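Local coordinates for protein R-imine reductase (Streptomyces kanamyceticus, PDB 3ZGY) that catalyses the R-selective, NADPH-dependent reduction of an imine substrate, at residues H264-F268 / L269-A273. Sequence-based numbering, arbitrary orientation.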
ATOM      1  N   HIS D 264     -17.835  12.169  -2.848  1.00 59.07           N
ATOM      2  CA  HIS D 264     -19.246  12.243  -3.302  1.00 52.62           C
ATOM      3  C   HIS D 264     -19.685  10.896  -3.812  1.00 50.77           C
ATOM      4  O   HIS D 264     -20.750  10.370  -3.446  1.00 50.64           O
ATOM      5  CB  HIS D 264     -19.403  13.298  -4.385  1.00 56.14           C
ATOM      6  CG  HIS D 264     -19.238  14.691  -3.869  1.00 63.90           C
ATOM      7  ND1 HIS D 264     -18.856  15.743  -4.674  1.00 71.43           N
ATOM      8  CD2 HIS D 264     -19.382  15.201  -2.618  1.00 64.46           C
ATOM      9  CE1 HIS D 264     -18.767  16.840  -3.936  1.00 72.28           C
ATOM     10  NE2 HIS D 264     -19.090  16.540  -2.690  1.00 61.17           N
ATOM     11  N   GLU D 265     -18.827  10.298  -4.621  1.00 44.10           N
ATOM     12  CA  GLU D 265     -19.078   8.967  -5.090  1.00 47.14           C
ATOM     13  C   GLU D 265     -19.406   7.997  -3.948  1.00 47.45           C
ATOM     14  O   GLU D 265     -20.402   7.282  -3.970  1.00 50.49           O
ATOM     15  CB  GLU D 265     -17.880   8.516  -5.888  1.00 51.14           C
ATOM     16  CG  GLU D 265     -18.096   7.176  -6.561  1.00 63.68           C
ATOM     17  CD  GLU D 265     -18.903   7.278  -7.833  1.00 63.36           C
ATOM     18  OE1 GLU D 265     -18.290   7.612  -8.879  1.00 66.93           O
ATOM     19  OE2 GLU D 265     -20.134   7.019  -7.759  1.00 70.28           O
ATOM     20  N   SER D 266     -18.586   8.007  -2.915  1.00 54.02           N
ATOM     21  CA  SER D 266     -18.737   7.047  -1.841  1.00 52.92           C
ATOM     22  C   SER D 266     -19.997   7.272  -1.033  1.00 48.36           C
ATOM     23  O   SER D 266     -20.743   6.326  -0.744  1.00 48.09           O
ATOM     24  CB  SER D 266     -17.495   7.098  -0.961  1.00 52.43           C
ATOM     25  OG  SER D 266     -16.358   6.795  -1.737  1.00 52.05           O
ATOM     26  N   GLU D 267     -20.234   8.528  -0.684  1.00 55.05           N
ATOM     27  CA  GLU D 267     -21.447   8.909   0.053  1.00 62.73           C
ATOM     28  C   GLU D 267     -22.668   8.503  -0.739  1.00 55.93           C
ATOM     29  O   GLU D 267     -23.514   7.760  -0.258  1.00 51.16           O
ATOM     30  CB  GLU D 267     -21.464  10.416   0.340  1.00 67.07           C
ATOM     31  CG  GLU D 267     -20.685  10.803   1.598  1.00 71.44           C
ATOM     32  CD  GLU D 267     -20.437  12.315   1.726  1.00 80.77           C
ATOM     33  OE1 GLU D 267     -20.888  13.107   0.840  1.00 69.47           O
ATOM     34  OE2 GLU D 267     -19.782  12.710   2.735  1.00 74.15           O
ATOM     35  N   PHE D 268     -22.703   8.929  -1.998  1.00 57.67           N
ATOM     36  CA  PHE D 268     -23.823   8.609  -2.867  1.00 53.49           C
ATOM     37  C   PHE D 268     -24.109   7.137  -3.064  1.00 52.75           C
ATOM     38  O   PHE D 268     -25.256   6.790  -3.207  1.00 72.45           O
ATOM     39  CB  PHE D 268     -23.622   9.237  -4.214  1.00 55.62           C
ATOM     40  CG  PHE D 268     -24.845   9.185  -5.083  1.00 63.94           C
ATOM     41  CD1 PHE D 268     -25.934   9.988  -4.818  1.00 62.15           C
ATOM     42  CD2 PHE D 268     -24.893   8.332  -6.175  1.00 70.42           C
ATOM     43  CE1 PHE D 268     -27.052   9.943  -5.616  1.00 68.50           C
ATOM     44  CE2 PHE D 268     -26.008   8.285  -6.985  1.00 68.28           C
ATOM     45  CZ  PHE D 268     -27.093   9.084  -6.697  1.00 66.84           C
ATOM     46  N   LEU D 269     -23.110   6.271  -3.141  1.00 46.46           N
ATOM     47  CA  LEU D 269     -23.382   4.862  -3.343  1.00 46.44           C
ATOM     48  C   LEU D 269     -23.657   4.163  -2.027  1.00 51.44           C
ATOM     49  O   LEU D 269     -23.942   2.957  -1.984  1.00 50.43           O
ATOM     50  CB  LEU D 269     -22.219   4.197  -4.047  1.00 53.91           C
ATOM     51  CG  LEU D 269     -21.803   4.779  -5.405  1.00 53.10           C
ATOM     52  CD1 LEU D 269     -20.554   4.100  -5.884  1.00 56.68           C
ATOM     53  CD2 LEU D 269     -22.922   4.574  -6.406  1.00 58.06           C
ATOM     54  N   GLY D 270     -23.550   4.913  -0.932  1.00 54.05           N
ATOM     55  CA  GLY D 270     -23.844   4.373   0.379  1.00 52.37           C
ATOM     56  C   GLY D 270     -22.751   3.500   0.939  1.00 52.28           C
ATOM     57  O   GLY D 270     -23.017   2.641   1.774  1.00 51.03           O
ATOM     58  N   VAL D 271     -21.534   3.630   0.435  1.00 49.69           N
ATOM     59  CA  VAL D 271     -20.441   2.878   1.030  1.00 56.15           C
ATOM     60  C   VAL D 271     -19.740   3.846   1.968  1.00 59.62           C
ATOM     61  O   VAL D 271     -19.964   5.041   1.938  1.00 76.60           O
ATOM     62  CB  VAL D 271     -19.460   2.302  -0.009  1.00 56.26           C
ATOM     63  CG1 VAL D 271     -20.204   1.451  -1.005  1.00 60.46           C
ATOM     64  CG2 VAL D 271     -18.703   3.399  -0.740  1.00 53.54           C
ATOM     65  N   ASN D 272     -18.905   3.321   2.821  1.00 61.12           N
ATOM     66  CA  ASN D 272     -18.148   4.155   3.722  1.00 58.84           C
ATOM     67  C   ASN D 272     -17.306   5.219   3.052  1.00 57.21           C
ATOM     68  O   ASN D 272     -16.572   4.928   2.138  1.00 66.90           O
ATOM     69  CB  ASN D 272     -17.217   3.276   4.542  1.00 63.18           C
ATOM     70  CG  ASN D 272     -16.880   3.904   5.848  1.00 59.68           C
ATOM     71  OD1 ASN D 272     -15.951   4.706   5.938  1.00 59.28           O
ATOM     72  ND2 ASN D 272     -17.710   3.650   6.831  1.00 53.69           N
ATOM     73  N   ALA D 273     -17.355   6.437   3.570  1.00 54.44           N
ATOM     74  CA  ALA D 273     -16.567   7.535   3.021  1.00 51.35           C
ATOM     75  C   ALA D 273     -15.528   8.115   4.001  1.00 50.80           C
ATOM     76  O   ALA D 273     -14.881   9.113   3.676  1.00 45.85           O
ATOM     77  CB  ALA D 273     -17.473   8.643   2.537  1.00 47.20           C
TER
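Glu265 takes up Leu269 one turn further along helix 252-269 with both backbone and side chain. Its O accepts the N-H of Leu269 (N to O 3.0 Å), and its chain, with CG anti to the backbone N (chi1 -174°) and a bend at chi2, crosses the leucine obliquely, leaving OE2 3.5 Å from Leu269 CD1. OE2 hydrogen-bonds with Ser114 OG of the second subunit, and Leu269 also meets Leu207 of helix 182-209. With an alanine here instead of Leu269, the Glu265 carboxylate and Leu207 would probably lose the leucine branches they both touch, leaving a gap beside them. Ser266 O receives the N-H of Val271 (N to O 3.0 Å). Ser266 CB lies 3.8 Å from Ala273 CB, and Ala273 stands at the N-cap position of helix 274-291; Ser266 OG turns back to Leu262 O. Glu267 O receives Gly270 N at 2.9 Å, from well above the carbonyl plane. With Gly270 at positive phi (77°), these two bonds back into the last turn make a Schellman motif, ending the helix and turning the chain toward helix 274-291 in the C-terminal domain. Glu267 lays its CG 4.0 Å from Ala273 CB and extends its carboxylate to a salt bridge with Arg277. Phe268 CD2 lies 4.2 Å from Leu269 CD2, and the phenylalanine packs on Ala115 of the second subunit.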